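Local coordinates for protein PHO85 cyclin PHO80 (Saccharomyces cerevisiae, PDB 2PMI) that serves as the cyclin partner of the cyclin-dependent kinase Pho85 and, when phosphate is plentiful, keeps phosphate-starvation genes turned down, at residues L64-H68 and I157-F162; R165-R169 and C180-Q184; I170-D174 and S212-L217; R173-L179 and S205-R209. All coordinates share one frame; numbering follows the deposited sequence.

Of the four contacts, interaction 3 is buried, whereas interactions 1, 2 and 4 are partly buried, each with polar groups toward its margin. Interaction 1 sets a loop turn on helix 152-164 by apolar packing around one aspartate. Interactions 2 and 4 both use helix 176-183, whose far end is held by a salt bridge to the loop 165-169 and whose start meets the loop 205-209 through stacking. They touch where Asn176 ND2 probably donates to Arg169 O. Interactions 3 and 4 share Arg173 and Asp174, with centres about 7 Å apart, but differ: hydrogen bonds to backbone carbonyls, proline packing and an arginine over a tyrosine in one; a stacked guanidinium, a salt bridge and a slid-apart ring pair in the other.

Interaction 1: residues L64-H68 and I157-F162; sequences LTRYH and ILENDF
Polar approach and apolar packing meet at Tyr67, whose phenol end reaches Asp161 and Phe162 on helix 152-164. Among the polar groups, Tyr67 OH lies 2.8 Å from Asp161 OD2, with ring and carboxylate planes turned 62° apart. The same carboxylate oxygen forms a salt bridge with Arg165, just past the helix end. Arg66 brings its aliphatic part to the acid: its CG is 3.6 Å from Asp161 OD1, while its NE stays 4.4 Å from that oxygen, beyond salt-bridge range though probably still drawn by the opposite charge. Guanidinium and carboxylate stand nearly perpendicular.

The loop contributes a type I beta turn from Thr65 to His68, closed by the backbone bond from His68 N to Thr65 O, and the turn presents Arg66 and Tyr67 together to the helix. Within this all-helical cyclin fold, it fastens the connection between helix 32-51 and helix 77-86 to helix 152-164.

Apolar packing completes the contact. Leu158 has CG anti to its backbone N (chi1 -161°), which carries CD1 toward the turn, 3.9 Å from Tyr67 CD2. Ile157 CD1 lies over one face of the Arg66 guanidinium, toward its rim, 3.9 Å from NH1. At the edge of the tyrosine ring, Phe162 CB approaches Tyr67 CZ to 4.2 Å, and beyond it Tyr67 and Phe162 both pack on Leu105 of helix 92-108.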
loop_
_atom_site.group_PDB
_atom_site.type_symbol
_atom_site.label_atom_id
_atom_site.label_comp_id
_atom_site.label_asym_id
_atom_site.label_seq_id
_atom_site.Cartn_x
_atom_site.Cartn_y
_atom_site.Cartn_z
ATOM N N LEU B 64 12.206 -32.058 -0.413
ATOM C CA LEU B 64 11.020 -31.415 -0.965
ATOM C C LEU B 64 10.469 -30.174 -0.274
ATOM O O LEU B 64 10.538 -30.034 0.946
ATOM C CB LEU B 64 9.897 -32.448 -1.036
ATOM C CG LEU B 64 10.293 -33.749 -1.728
ATOM C CD1 LEU B 64 9.253 -34.815 -1.452
ATOM C CD2 LEU B 64 10.469 -33.501 -3.213
ATOM N N THR B 65 9.891 -29.291 -1.087
ATOM C CA THR B 65 9.267 -28.060 -0.615
ATOM C C THR B 65 7.781 -28.130 -0.961
ATOM O O THR B 65 7.366 -28.947 -1.791
ATOM C CB THR B 65 9.830 -26.825 -1.318
ATOM O OG1 THR B 65 9.642 -26.963 -2.731
ATOM C CG2 THR B 65 11.301 -26.651 -0.998
ATOM N N ARG B 66 6.985 -27.270 -0.329
ATOM C CA ARG B 66 5.548 -27.237 -0.579
ATOM C C ARG B 66 5.259 -27.039 -2.060
ATOM O O ARG B 66 4.183 -27.403 -2.543
ATOM C CB ARG B 66 4.899 -26.084 0.185
ATOM C CG ARG B 66 4.862 -26.241 1.679
ATOM C CD ARG B 66 3.911 -27.345 2.064
ATOM N NE ARG B 66 3.508 -27.245 3.461
ATOM C CZ ARG B 66 2.664 -28.089 4.042
ATOM N NH1 ARG B 66 2.146 -29.088 3.340
ATOM N NH2 ARG B 66 2.331 -27.929 5.316
ATOM N N TYR B 67 6.228 -26.462 -2.772
ATOM C CA TYR B 67 6.069 -26.162 -4.191
ATOM C C TYR B 67 6.373 -27.316 -5.129
ATOM O O TYR B 67 6.309 -27.171 -6.348
ATOM C CB TYR B 67 6.933 -24.958 -4.553
ATOM C CG TYR B 67 6.887 -23.886 -3.498
ATOM C CD1 TYR B 67 7.847 -23.837 -2.489
ATOM C CD2 TYR B 67 5.846 -22.957 -3.464
ATOM C CE1 TYR B 67 7.775 -22.896 -1.468
ATOM C CE2 TYR B 67 5.761 -22.007 -2.440
ATOM C CZ TYR B 67 6.732 -21.987 -1.447
ATOM O OH TYR B 67 6.657 -21.069 -0.431
ATOM N N HIS B 68 6.693 -28.466 -4.559
ATOM C CA HIS B 68 7.003 -29.630 -5.364
ATOM C C HIS B 68 5.765 -30.416 -5.744
ATOM O O HIS B 68 4.902 -30.662 -4.907
ATOM C CB HIS B 68 7.968 -30.559 -4.613
ATOM C CG HIS B 68 9.409 -30.242 -4.843
ATOM N ND1 HIS B 68 10.073 -29.254 -4.151
ATOM C CD2 HIS B 68 10.289 -30.728 -5.749
ATOM C CE1 HIS B 68 11.300 -29.141 -4.625
ATOM N NE2 HIS B 68 11.457 -30.022 -5.596
ATOM N N ILE B 157 -2.364 -23.014 2.593
ATOM C CA ILE B 157 -1.054 -23.358 3.134
ATOM C C ILE B 157 0.057 -23.033 2.145
ATOM O O ILE B 157 1.143 -22.606 2.535
ATOM C CB ILE B 157 -0.966 -24.846 3.526
ATOM C CG1 ILE B 157 -1.181 -25.729 2.308
ATOM C CG2 ILE B 157 -1.995 -25.160 4.583
ATOM C CD1 ILE B 157 -1.166 -27.208 2.648
ATOM N N LEU B 158 -0.215 -23.227 0.866
ATOM C CA LEU B 158 0.775 -22.913 -0.141
ATOM C C LEU B 158 1.124 -21.404 -0.105
ATOM O O LEU B 158 2.231 -20.998 -0.463
ATOM C CB LEU B 158 0.238 -23.333 -1.507
ATOM C CG LEU B 158 1.227 -23.518 -2.659
ATOM C CD1 LEU B 158 2.447 -24.330 -2.250
ATOM C CD2 LEU B 158 0.498 -24.225 -3.774
ATOM N N GLU B 159 0.183 -20.579 0.353
ATOM C CA GLU B 159 0.387 -19.126 0.454
ATOM C C GLU B 159 0.989 -18.724 1.809
ATOM O O GLU B 159 1.776 -17.770 1.917
ATOM C CB GLU B 159 -0.950 -18.402 0.283
ATOM C CG GLU B 159 -0.880 -16.922 0.618
ATOM C CD GLU B 159 -2.205 -16.356 1.098
ATOM O OE1 GLU B 159 -2.855 -17.011 1.947
ATOM O OE2 GLU B 159 -2.583 -15.252 0.642
ATOM N N ASN B 160 0.584 -19.452 2.843
ATOM C CA ASN B 160 1.051 -19.203 4.191
ATOM C C ASN B 160 2.534 -19.493 4.273
ATOM O O ASN B 160 3.293 -18.740 4.876
ATOM C CB ASN B 160 0.301 -20.095 5.163
ATOM C CG ASN B 160 0.528 -19.695 6.592
ATOM O OD1 ASN B 160 0.562 -18.508 6.913
ATOM N ND2 ASN B 160 0.669 -20.679 7.468
ATOM N N ASP B 161 2.924 -20.603 3.648
ATOM C CA ASP B 161 4.312 -21.059 3.584
ATOM C C ASP B 161 5.189 -19.980 2.984
ATOM O O ASP B 161 6.100 -19.477 3.642
ATOM C CB ASP B 161 4.413 -22.309 2.713
ATOM C CG ASP B 161 5.773 -22.954 2.780
ATOM O OD1 ASP B 161 6.055 -23.633 3.796
ATOM O OD2 ASP B 161 6.561 -22.774 1.823
ATOM N N PHE B 162 4.910 -19.625 1.732
ATOM C CA PHE B 162 5.683 -18.588 1.051
ATOM C C PHE B 162 5.767 -17.294 1.852
ATOM O O PHE B 162 6.815 -16.647 1.884
ATOM C CB PHE B 162 5.089 -18.297 -0.333
ATOM C CG PHE B 162 5.752 -17.153 -1.059
ATOM C CD1 PHE B 162 5.378 -15.834 -0.802
ATOM C CD2 PHE B 162 6.736 -17.395 -2.012
ATOM C CE1 PHE B 162 5.970 -14.773 -1.485
ATOM C CE2 PHE B 162 7.341 -16.344 -2.709
ATOM C CZ PHE B 162 6.958 -15.028 -2.447
#

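Interaction 2: residues R165-R169 and C180-Q184; sequences RVNYR and CSIEQ
Arg169 reaches across to Cys180 and Glu183 on helix 176-183. Its CB lies 4.1 Å from Cys180 SG. Bends at chi2 and again at chi3 (54°) then carry CG and CD past Glu183 OE1, which is 4.0 Å from CG, with CD also 3.9 Å from Cys180 CA, and turn the guanidinium toward Glu183. At the tip, NH1 donates to Glu183 OE1 in a salt bridge of 3.1 Å, nearly straight at 165°. The acceptor lies in the guanidinium plane and is met nearly end-on along its C-O bond, while the two flat groups stand 81° apart.

The loop that carries Arg169 starts with a Schellman motif, in which Asn167, at positive phi, is the C-prime residue ending helix 152-164. Reversing there, the chain lies beside the last turn of the next helix.

Asn167 OD1 sits 3.2 Å from Glu183 OE2; both are acceptors, so the pair is not bonded, and OE2 instead forms a salt bridge with a basic side chain of the partner protein's chain. Deeper in, Cys180 SG rests beside Val166, 3.3 Å from its carbonyl O and 3.8 Å from its CG1. Val166 packs on Leu104 of helix 92-108, and Cys180 on Val108.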
loop_
_atom_site.group_PDB
_atom_site.type_symbol
_atom_site.label_atom_id
_atom_site.label_comp_id
_atom_site.label_asym_id
_atom_site.label_seq_id
_atom_site.Cartn_x
_atom_site.Cartn_y
_atom_site.Cartn_z
ATOM N N ARG B 165 8.411 -17.731 4.698
ATOM C CA ARG B 165 9.775 -17.781 4.240
ATOM C C ARG B 165 10.302 -16.469 3.711
ATOM O O ARG B 165 11.456 -16.388 3.278
ATOM C CB ARG B 165 9.904 -18.840 3.160
ATOM C CG ARG B 165 9.625 -20.217 3.681
ATOM C CD ARG B 165 9.789 -21.249 2.616
ATOM N NE ARG B 165 9.404 -22.556 3.135
ATOM C CZ ARG B 165 10.046 -23.207 4.102
ATOM N NH1 ARG B 165 11.125 -22.677 4.667
ATOM N NH2 ARG B 165 9.600 -24.389 4.508
ATOM N N VAL B 166 9.475 -15.433 3.751
ATOM C CA VAL B 166 9.876 -14.141 3.214
ATOM C C VAL B 166 9.629 -13.038 4.215
ATOM O O VAL B 166 10.060 -11.900 4.018
ATOM C CB VAL B 166 9.085 -13.823 1.920
ATOM C CG1 VAL B 166 9.477 -12.456 1.401
ATOM C CG2 VAL B 166 9.346 -14.886 0.857
ATOM N N ASN B 167 8.937 -13.388 5.292
ATOM C CA ASN B 167 8.595 -12.434 6.345
ATOM C C ASN B 167 7.782 -11.276 5.775
ATOM O O ASN B 167 8.022 -10.109 6.079
ATOM C CB ASN B 167 9.865 -11.917 7.038
ATOM C CG ASN B 167 10.527 -12.978 7.917
ATOM O OD1 ASN B 167 11.547 -12.718 8.563
ATOM N ND2 ASN B 167 9.943 -14.178 7.947
ATOM N N TYR B 168 6.812 -11.630 4.939
ATOM C CA TYR B 168 5.933 -10.669 4.294
ATOM C C TYR B 168 6.693 -9.539 3.625
ATOM O O TYR B 168 6.251 -8.390 3.664
ATOM C CB TYR B 168 4.949 -10.096 5.311
ATOM C CG TYR B 168 4.192 -11.173 6.035
ATOM C CD1 TYR B 168 4.799 -11.921 7.036
ATOM C CD2 TYR B 168 2.887 -11.486 5.684
ATOM C CE1 TYR B 168 4.128 -12.953 7.667
ATOM C CE2 TYR B 168 2.209 -12.519 6.309
ATOM C CZ TYR B 168 2.836 -13.249 7.302
ATOM O OH TYR B 168 2.165 -14.265 7.940
ATOM N N ARG B 169 7.825 -9.859 3.004
ATOM C CA ARG B 169 8.637 -8.845 2.332
ATOM C C ARG B 169 8.447 -8.985 0.841
ATOM O O ARG B 169 9.380 -9.266 0.088
ATOM C CB ARG B 169 10.106 -9.011 2.720
ATOM C CG ARG B 169 10.310 -8.848 4.211
ATOM C CD ARG B 169 11.622 -8.161 4.514
ATOM N NE ARG B 169 11.786 -6.884 3.825
ATOM C CZ ARG B 169 12.051 -5.738 4.446
ATOM N NH1 ARG B 169 12.175 -5.706 5.768
ATOM N NH2 ARG B 169 12.215 -4.624 3.748
ATOM N N CYS B 180 15.547 -8.731 3.321
ATOM C CA CYS B 180 14.915 -10.018 3.548
ATOM C C CYS B 180 15.988 -11.018 3.991
ATOM O O CYS B 180 15.833 -11.695 5.015
ATOM C CB CYS B 180 14.223 -10.506 2.274
ATOM S SG CYS B 180 13.076 -11.860 2.578
ATOM N N SER B 181 17.076 -11.104 3.224
ATOM C CA SER B 181 18.182 -12.008 3.558
ATOM C C SER B 181 18.546 -11.811 5.015
ATOM O O SER B 181 18.467 -12.726 5.831
ATOM C CB SER B 181 19.404 -11.702 2.699
ATOM O OG SER B 181 19.483 -12.619 1.628
ATOM N N ILE B 182 18.957 -10.593 5.324
ATOM C CA ILE B 182 19.314 -10.222 6.671
ATOM C C ILE B 182 18.226 -10.662 7.655
ATOM O O ILE B 182 18.447 -11.527 8.503
ATOM C CB ILE B 182 19.505 -8.701 6.730
ATOM C CG1 ILE B 182 20.679 -8.331 5.824
ATOM C CG2 ILE B 182 19.661 -8.230 8.173
ATOM C CD1 ILE B 182 21.051 -6.885 5.853
ATOM N N GLU B 183 17.037 -10.086 7.520
ATOM C CA GLU B 183 15.939 -10.401 8.420
ATOM C C GLU B 183 15.730 -11.890 8.670
ATOM O O GLU B 183 15.020 -12.270 9.598
ATOM C CB GLU B 183 14.641 -9.799 7.896
ATOM C CG GLU B 183 13.560 -9.703 8.955
ATOM C CD GLU B 183 12.278 -9.103 8.423
ATOM O OE1 GLU B 183 12.352 -8.214 7.539
ATOM O OE2 GLU B 183 11.201 -9.516 8.904
ATOM N N GLN B 184 16.344 -12.732 7.850
ATOM C CA GLN B 184 16.184 -14.166 8.013
ATOM C C GLN B 184 16.649 -14.583 9.400
ATOM O O GLN B 184 17.182 -13.758 10.149
ATOM C CB GLN B 184 17.001 -14.906 6.958
ATOM C CG GLN B 184 16.446 -16.255 6.617
ATOM C CD GLN B 184 15.071 -16.154 6.000
ATOM O OE1 GLN B 184 14.129 -15.653 6.623
ATOM N NE2 GLN B 184 14.943 -16.623 4.762
#

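Interaction 3: residues I170-D174 and S212-L217; sequences IIPRD and SGYNVL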
loop_
_atom_site.group_PDB
_atom_site.type_symbol
_atom_site.label_atom_id
_atom_site.label_comp_id
_atom_site.label_asym_id
_atom_site.label_seq_id
_atom_site.Cartn_x
_atom_site.Cartn_y
_atom_site.Cartn_z
ATOM N N ILE B 170 7.201 -8.764 0.447
ATOM C CA ILE B 170 6.724 -8.885 -0.922
ATOM C C ILE B 170 6.794 -7.637 -1.801
ATOM O O ILE B 170 6.563 -7.748 -3.004
ATOM C CB ILE B 170 5.276 -9.313 -0.892
ATOM C CG1 ILE B 170 4.472 -8.236 -0.143
ATOM C CG2 ILE B 170 5.146 -10.646 -0.202
ATOM C CD1 ILE B 170 3.020 -8.544 0.072
ATOM N N ILE B 171 7.083 -6.462 -1.231
ATOM C CA ILE B 171 7.134 -5.230 -2.036
ATOM C C ILE B 171 8.462 -5.127 -2.794
ATOM O O ILE B 171 9.508 -4.859 -2.208
ATOM C CB ILE B 171 6.942 -3.951 -1.159
ATOM C CG1 ILE B 171 5.679 -4.071 -0.297
ATOM C CG2 ILE B 171 6.812 -2.712 -2.038
ATOM C CD1 ILE B 171 5.592 -2.978 0.801
ATOM N N PRO B 172 8.425 -5.313 -4.121
ATOM C CA PRO B 172 9.624 -5.250 -4.957
ATOM C C PRO B 172 10.299 -3.894 -4.947
ATOM O O PRO B 172 10.017 -3.027 -5.773
ATOM C CB PRO B 172 9.101 -5.627 -6.336
ATOM C CG PRO B 172 7.739 -5.012 -6.333
ATOM C CD PRO B 172 7.208 -5.360 -4.953
ATOM N N ARG B 173 11.197 -3.708 -3.998
ATOM C CA ARG B 173 11.930 -2.463 -3.898
ATOM C C ARG B 173 13.433 -2.830 -3.876
ATOM O O ARG B 173 13.825 -3.888 -3.358
ATOM C CB ARG B 173 11.483 -1.731 -2.634
ATOM C CG ARG B 173 11.337 -0.216 -2.761
ATOM C CD ARG B 173 10.707 0.320 -1.495
ATOM N NE ARG B 173 10.981 1.729 -1.274
ATOM C CZ ARG B 173 10.631 2.378 -0.169
ATOM N NH1 ARG B 173 9.994 1.723 0.793
ATOM N NH2 ARG B 173 10.924 3.667 -0.019
ATOM N N ASP B 174 14.258 -1.965 -4.459
ATOM C CA ASP B 174 15.704 -2.178 -4.566
ATOM C C ASP B 174 16.399 -2.998 -3.496
ATOM O O ASP B 174 17.032 -3.989 -3.817
ATOM C CB ASP B 174 16.435 -0.839 -4.726
ATOM C CG ASP B 174 16.155 -0.183 -6.080
ATOM O OD1 ASP B 174 15.705 -0.910 -6.996
ATOM O OD2 ASP B 174 16.389 1.038 -6.239
ATOM N N SER B 212 12.719 6.449 -5.485
ATOM C CA SER B 212 12.597 6.005 -4.098
ATOM C C SER B 212 12.770 4.498 -3.916
ATOM O O SER B 212 12.185 3.886 -3.005
ATOM C CB SER B 212 11.245 6.445 -3.532
ATOM O OG SER B 212 11.125 6.091 -2.164
ATOM N N GLY B 213 13.572 3.905 -4.803
ATOM C CA GLY B 213 13.853 2.486 -4.724
ATOM C C GLY B 213 12.888 1.565 -5.430
ATOM O O GLY B 213 12.926 0.352 -5.216
ATOM N N TYR B 214 12.007 2.112 -6.259
ATOM C CA TYR B 214 11.073 1.249 -6.978
ATOM C C TYR B 214 11.548 1.150 -8.409
ATOM O O TYR B 214 10.973 1.738 -9.323
ATOM C CB TYR B 214 9.642 1.792 -6.921
ATOM C CG TYR B 214 9.072 1.862 -5.521
ATOM C CD1 TYR B 214 9.316 2.969 -4.696
ATOM C CD2 TYR B 214 8.275 0.832 -5.025
ATOM C CE1 TYR B 214 8.768 3.052 -3.414
ATOM C CE2 TYR B 214 7.729 0.901 -3.740
ATOM C CZ TYR B 214 7.977 2.012 -2.946
ATOM O OH TYR B 214 7.430 2.078 -1.685
ATOM N N ASN B 215 12.620 0.394 -8.589
ATOM C CA ASN B 215 13.212 0.227 -9.904
ATOM C C ASN B 215 13.383 -1.265 -10.192
ATOM O O ASN B 215 13.888 -1.667 -11.246
ATOM C CB ASN B 215 14.545 0.970 -9.935
ATOM C CG ASN B 215 14.416 2.411 -9.432
ATOM O OD1 ASN B 215 14.000 3.299 -10.171
ATOM N ND2 ASN B 215 14.753 2.636 -8.160
ATOM N N VAL B 216 12.925 -2.092 -9.262
ATOM C CA VAL B 216 13.038 -3.523 -9.451
ATOM C C VAL B 216 12.278 -4.011 -10.691
ATOM O O VAL B 216 12.905 -4.468 -11.648
ATOM C CB VAL B 216 12.536 -4.296 -8.217
ATOM C CG1 VAL B 216 12.894 -5.750 -8.355
ATOM C CG2 VAL B 216 13.136 -3.725 -6.951
ATOM N N LEU B 217 10.944 -3.889 -10.684
ATOM C CA LEU B 217 10.098 -4.370 -11.788
ATOM C C LEU B 217 10.521 -3.956 -13.188
ATOM O O LEU B 217 10.405 -4.753 -14.128
ATOM C CB LEU B 217 8.634 -4.003 -11.549
ATOM C CG LEU B 217 7.937 -4.622 -10.321
ATOM C CD1 LEU B 217 6.460 -4.278 -10.349
ATOM C CD2 LEU B 217 8.087 -6.131 -10.310
#
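An inverse gamma turn centred on Pro172 leads into a site where Arg173 lies across the face of Tyr214 and both meet the chain of the partner protein. The arginine is extended from CG to NE: its CG lies 3.8 Å above the ring centroid, almost on the ring normal, as a CH-pi contact, and its guanidinium continues nearly parallel to the ring, 13° apart. Side-on, it grips Ser212, with NE donating to Ser212 O at 3.0 Å while NH2 shares that carbonyl and also reaches Ser212 OG. Two donors in the guanidinium plane thus hold one oxygen.

In this part of the cyclin, the loop after helix 152-164 docks on the residues leading into helix 216-227. Asp174 N donates to Gly213 O (2.8 Å, 167°), and Asp174 OD2 receives Asn215 ND2 at 3.0 Å on its syn side.

On the apolar flank, Pro172 CB meets Val216 CB at 4.1 Å and Pro172 CG meets Leu217 CG at 4.0 Å. Pro172 and Val216 also pack on Tyr100 of helix 92-108. Outside the two segments, Arg173 NH1 pairs with an acidic side chain of the partner protein's chain, whose backbone is hydrogen-bonded by Tyr214 OH and Ser212 OG.

Interaction 4: residues R173-L179 and S205-R209; sequences RDHNITL and SYVNR
Tyr206 (chi1 -80°) and His175 each have CG anti to the carbonyl carbon, and these torsions lay their rings against each other from opposing directions. The planes are only 17° from parallel, but they are slid apart with centroids 4.7 Å distant, so overlap is slight and His175 meets the tyrosine near CE1. Over the other face of Tyr206 lies Arg173. Its guanidinium, which also bridges to an acidic side chain of the partner protein's chain, is stacked flat on the ring, centres 4.0 Å apart, giving an off-centre cation-pi contact, and its CD adds a CH-pi contact. Asp174 CB sits at the ring edge.

At the far end of the ring, Tyr206 OH accepts from His175 N at 2.7 Å, although the bond is bent (138°). His175 is the N-cap residue of helix 176-183, so the hydroxyl takes up a backbone N-H just before the first turn. A type I beta turn from Arg173 to Asn176 brings the chain into this position, and a type II turn from Tyr206 to Arg209 returns the opposing loop.

Arg209, bent at chi2, reaches the same place: NE forms a salt bridge with Asp174 OD2 at 3.2 Å, on the anti side of the carboxylate and tilted from both planes; that oxygen also accepts from Asn215 ND2. His175 lies over one face of the Arg209 guanidinium.

The loop 205-209, between helices 176-183 and 216-227, thus lies against the start of helix 176-183, while on that helix Asn176 and Ile177 pack on Leu104 of helix 92-108.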
loop_
_atom_site.group_PDB
_atom_site.type_symbol
_atom_site.label_atom_id
_atom_site.label_comp_id
_atom_site.label_asym_id
_atom_site.label_seq_id
_atom_site.Cartn_x
_atom_site.Cartn_y
_atom_site.Cartn_z
ATOM N N ARG B 173 11.197 -3.708 -3.998
ATOM C CA ARG B 173 11.930 -2.463 -3.898
ATOM C C ARG B 173 13.433 -2.830 -3.876
ATOM O O ARG B 173 13.825 -3.888 -3.358
ATOM C CB ARG B 173 11.483 -1.731 -2.634
ATOM C CG ARG B 173 11.337 -0.216 -2.761
ATOM C CD ARG B 173 10.707 0.320 -1.495
ATOM N NE ARG B 173 10.981 1.729 -1.274
ATOM C CZ ARG B 173 10.631 2.378 -0.169
ATOM N NH1 ARG B 173 9.994 1.723 0.793
ATOM N NH2 ARG B 173 10.924 3.667 -0.019
ATOM N N ASP B 174 14.258 -1.965 -4.459
ATOM C CA ASP B 174 15.704 -2.178 -4.566
ATOM C C ASP B 174 16.399 -2.998 -3.496
ATOM O O ASP B 174 17.032 -3.989 -3.817
ATOM C CB ASP B 174 16.435 -0.839 -4.726
ATOM C CG ASP B 174 16.155 -0.183 -6.080
ATOM O OD1 ASP B 174 15.705 -0.910 -6.996
ATOM O OD2 ASP B 174 16.389 1.038 -6.239
ATOM N N HIS B 175 16.283 -2.608 -2.235
ATOM C CA HIS B 175 16.960 -3.336 -1.160
ATOM C C HIS B 175 16.117 -4.395 -0.460
ATOM O O HIS B 175 16.493 -4.882 0.610
ATOM C CB HIS B 175 17.447 -2.342 -0.112
ATOM C CG HIS B 175 18.279 -1.236 -0.676
ATOM N ND1 HIS B 175 18.373 0.003 -0.076
ATOM C CD2 HIS B 175 19.060 -1.180 -1.780
ATOM C CE1 HIS B 175 19.173 0.775 -0.790
ATOM N NE2 HIS B 175 19.603 0.081 -1.830
ATOM N N ASN B 176 14.982 -4.755 -1.052
ATOM C CA ASN B 176 14.099 -5.734 -0.430
ATOM C C ASN B 176 14.766 -7.087 -0.195
ATOM O O ASN B 176 14.792 -7.574 0.935
ATOM C CB ASN B 176 12.817 -5.912 -1.260
ATOM C CG ASN B 176 11.809 -6.845 -0.590
ATOM O OD1 ASN B 176 11.467 -6.668 0.579
ATOM N ND2 ASN B 176 11.329 -7.837 -1.332
ATOM N N ILE B 177 15.304 -7.687 -1.254
ATOM C CA ILE B 177 15.950 -8.989 -1.140
ATOM C C ILE B 177 17.004 -9.033 -0.021
ATOM O O ILE B 177 17.029 -9.974 0.795
ATOM C CB ILE B 177 16.600 -9.403 -2.479
ATOM C CG1 ILE B 177 15.511 -9.673 -3.521
ATOM C CG2 ILE B 177 17.436 -10.660 -2.288
ATOM C CD1 ILE B 177 16.039 -10.036 -4.889
ATOM N N THR B 178 17.861 -8.014 0.018
ATOM C CA THR B 178 18.896 -7.942 1.034
ATOM C C THR B 178 18.282 -7.911 2.418
ATOM O O THR B 178 18.569 -8.764 3.255
ATOM C CB THR B 178 19.779 -6.699 0.843
ATOM O OG1 THR B 178 20.620 -6.892 -0.299
ATOM C CG2 THR B 178 20.651 -6.464 2.063
ATOM N N LEU B 179 17.439 -6.915 2.652
ATOM C CA LEU B 179 16.772 -6.763 3.932
ATOM C C LEU B 179 16.146 -8.078 4.310
ATOM O O LEU B 179 16.201 -8.496 5.461
ATOM C CB LEU B 179 15.700 -5.692 3.824
ATOM C CG LEU B 179 16.307 -4.295 3.786
ATOM C CD1 LEU B 179 15.395 -3.327 3.071
ATOM C CD2 LEU B 179 16.573 -3.859 5.207
ATOM N N SER B 205 17.578 2.807 4.184
ATOM C CA SER B 205 17.088 4.106 3.750
ATOM C C SER B 205 17.067 4.167 2.228
ATOM O O SER B 205 17.941 3.617 1.559
ATOM C CB SER B 205 17.977 5.222 4.309
ATOM O OG SER B 205 17.473 6.508 3.984
ATOM N N TYR B 206 16.055 4.828 1.682
ATOM C CA TYR B 206 15.923 4.950 0.242
ATOM C C TYR B 206 16.062 6.389 -0.207
ATOM O O TYR B 206 15.827 6.702 -1.366
ATOM C CB TYR B 206 14.577 4.379 -0.213
ATOM C CG TYR B 206 14.561 2.865 -0.333
ATOM C CD1 TYR B 206 15.106 2.229 -1.451
ATOM C CD2 TYR B 206 13.999 2.070 0.666
ATOM C CE1 TYR B 206 15.082 0.836 -1.573
ATOM C CE2 TYR B 206 13.974 0.683 0.554
ATOM C CZ TYR B 206 14.511 0.073 -0.568
ATOM O OH TYR B 206 14.437 -1.293 -0.700
ATOM N N VAL B 207 16.464 7.262 0.708
ATOM C CA VAL B 207 16.631 8.674 0.385
ATOM C C VAL B 207 17.635 8.840 -0.757
ATOM O O VAL B 207 18.619 8.105 -0.829
ATOM C CB VAL B 207 17.122 9.461 1.605
ATOM C CG1 VAL B 207 16.916 10.942 1.375
ATOM C CG2 VAL B 207 16.387 9.000 2.846
ATOM N N ASN B 208 17.374 9.800 -1.644
ATOM C CA ASN B 208 18.237 10.069 -2.800
ATOM C C ASN B 208 18.151 8.971 -3.861
ATOM O O ASN B 208 18.461 9.193 -5.035
ATOM C CB ASN B 208 19.692 10.240 -2.357
ATOM C CG ASN B 208 19.913 11.512 -1.573
ATOM O OD1 ASN B 208 19.750 12.614 -2.099
ATOM N ND2 ASN B 208 20.282 11.369 -0.304
ATOM N N ARG B 209 17.732 7.786 -3.432
ATOM C CA ARG B 209 17.580 6.643 -4.320
ATOM C C ARG B 209 16.545 6.989 -5.403
ATOM O O ARG B 209 15.427 7.422 -5.101
ATOM C CB ARG B 209 17.108 5.439 -3.503
ATOM C CG ARG B 209 17.193 4.097 -4.188
ATOM C CD ARG B 209 18.616 3.636 -4.270
ATOM N NE ARG B 209 18.697 2.188 -4.418
ATOM C CZ ARG B 209 19.837 1.509 -4.458
ATOM N NH1 ARG B 209 19.822 0.190 -4.592
ATOM N NH2 ARG B 209 20.995 2.151 -4.366
#